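SLT domain-containing protein (Bdellovibrio bacteriovorus HD100, PDB 6TAB) probably hydrolyses peptidoglycan as a lysozyme of altered substrate specificity that helps this periplasmic predator leave its prey cell. Local coordinates at residues 101-105 with 201-205. Numbering follows the deposited sequence.
Sequences LGPNL and IRILD
The carboxylate of Asp205, carried on a helix, reaches into the turn 102-105 and holds it with both oxygens. Its CG stands anti to the backbone N (chi1 -172°), which swings the group out from the helix toward that turn. Leu105 N donates to Asp205 OD1 at 2.9 Å, coming from above the carboxylate plane and tilted well out of it. The side-chain amide of Asn104 serves the other oxygen: ND2 meets Asp205 OD2 at 3.1 Å on its syn side, almost straight at 176°, although amide and carboxylate planes are turned 45° apart. With a partner on each oxygen, the rotation of the carboxylate is fixed, and the two donors, Leu105 N and Asn104 ND2, probably help stabilise its negative charge. Van der Waals contacts extend the join. Leu101 lays CD2 over the centre of one face of the Arg202 guanidinium, 3.6 Å above its plane, while Leu101 CB packs on Ile201 CG2 at 3.9 Å. Ile201 CG2 also lies 3.8 Å from Gly102 N. Farther along, Leu105 CD2 rests against Leu204 CB at 4.1 Å. Within this lysozyme-clan fold, the contact ties the loop that follows helix 87-101 to the middle of helix 193-211; helix 125-144 backs the apolar side, where Trp132 touches both Leu105 and Leu204 and Leu136 touches Ile201 and Leu204.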
loop_
_atom_site.group_PDB
_atom_site.type_symbol
_atom_site.label_atom_id
_atom_site.label_comp_id
_atom_site.label_asym_id
_atom_site.label_seq_id
_atom_site.Cartn_x
_atom_site.Cartn_y
_atom_site.Cartn_z
ATOM N N LEU A 101 -8.437 6.319 8.753
ATOM C CA LEU A 101 -6.993 6.533 8.559
ATOM C C LEU A 101 -6.609 7.026 7.158
ATOM O O LEU A 101 -5.469 7.517 7.001
ATOM C CB LEU A 101 -6.230 5.245 8.872
ATOM C CG LEU A 101 -6.456 4.661 10.270
ATOM C CD1 LEU A 101 -5.664 3.355 10.419
ATOM C CD2 LEU A 101 -6.111 5.626 11.385
ATOM N N GLY A 102 -7.506 6.886 6.173
ATOM C CA GLY A 102 -7.240 7.297 4.812
ATOM C C GLY A 102 -8.079 8.458 4.279
ATOM O O GLY A 102 -8.243 8.549 3.057
ATOM N N PRO A 103 -8.659 9.391 5.093
ATOM C CA PRO A 103 -9.539 10.421 4.512
ATOM C C PRO A 103 -8.786 11.370 3.554
ATOM O O PRO A 103 -9.347 11.835 2.547
ATOM C CB PRO A 103 -10.082 11.140 5.756
ATOM C CG PRO A 103 -8.992 10.980 6.786
ATOM C CD PRO A 103 -8.538 9.541 6.563
ATOM N N ASN A 104 -7.498 11.659 3.858
ATOM C CA ASN A 104 -6.693 12.525 2.976
ATOM C C ASN A 104 -6.334 11.801 1.676
ATOM O O ASN A 104 -6.463 12.363 0.566
ATOM C CB ASN A 104 -5.464 13.117 3.703
ATOM C CG ASN A 104 -5.878 13.807 4.986
ATOM O OD1 ASN A 104 -6.585 14.823 4.958
ATOM N ND2 ASN A 104 -5.516 13.198 6.117
ATOM N N LEU A 105 -5.953 10.511 1.800
ATOM C CA LEU A 105 -5.692 9.659 0.624
ATOM C C LEU A 105 -6.884 9.720 -0.360
ATOM O O LEU A 105 -6.704 9.839 -1.605
ATOM C CB LEU A 105 -5.424 8.221 1.087
ATOM C CG LEU A 105 -5.273 7.148 -0.010
ATOM C CD1 LEU A 105 -4.071 7.429 -0.906
ATOM C CD2 LEU A 105 -5.138 5.756 0.601
ATOM N N ILE A 201 -2.018 1.996 5.160
ATOM C CA ILE A 201 -2.956 3.100 4.889
ATOM C C ILE A 201 -2.399 4.436 5.438
ATOM O O ILE A 201 -2.456 5.467 4.736
ATOM C CB ILE A 201 -4.389 2.795 5.403
ATOM C CG1 ILE A 201 -5.008 1.605 4.655
ATOM C CG2 ILE A 201 -5.244 4.023 5.287
ATOM C CD1 ILE A 201 -6.212 0.982 5.333
ATOM N N ARG A 202 -1.885 4.444 6.676
ATOM C CA ARG A 202 -1.302 5.676 7.255
ATOM C C ARG A 202 -0.146 6.199 6.382
ATOM O O ARG A 202 -0.001 7.443 6.226
ATOM C CB ARG A 202 -0.807 5.460 8.695
ATOM C CG ARG A 202 -1.894 5.201 9.734
ATOM C CD ARG A 202 -1.292 4.991 11.128
ATOM N NE ARG A 202 -2.268 4.811 12.187
ATOM C CZ ARG A 202 -2.788 5.772 12.956
ATOM N NH1 ARG A 202 -2.527 7.054 12.710
ATOM N NH2 ARG A 202 -3.574 5.438 13.975
ATOM N N ILE A 203 0.730 5.338 5.864
ATOM C CA ILE A 203 1.893 5.751 5.073
ATOM C C ILE A 203 1.435 6.388 3.750
ATOM O O ILE A 203 1.877 7.503 3.377
ATOM C CB ILE A 203 2.859 4.564 4.856
ATOM C CG1 ILE A 203 3.448 4.060 6.185
ATOM C CG2 ILE A 203 3.950 4.921 3.855
ATOM C CD1 ILE A 203 4.168 2.702 6.080
ATOM N N LEU A 204 0.464 5.743 3.056
ATOM C CA LEU A 204 -0.121 6.304 1.823
ATOM C C LEU A 204 -0.848 7.634 2.116
ATOM O O LEU A 204 -0.768 8.597 1.321
ATOM C CB LEU A 204 -1.061 5.296 1.157
ATOM C CG LEU A 204 -0.400 4.039 0.580
ATOM C CD1 LEU A 204 -1.442 2.992 0.210
ATOM C CD2 LEU A 204 0.447 4.366 -0.667
ATOM N N ASP A 205 -1.609 7.680 3.219
ATOM C CA ASP A 205 -2.375 8.888 3.576
ATOM C C ASP A 205 -1.436 10.112 3.733
ATOM O O ASP A 205 -1.812 11.251 3.365
ATOM C CB ASP A 205 -3.214 8.685 4.846
ATOM C CG ASP A 205 -4.175 9.815 5.169
ATOM O OD1 ASP A 205 -5.248 9.866 4.506
ATOM O OD2 ASP A 205 -3.873 10.619 6.093
#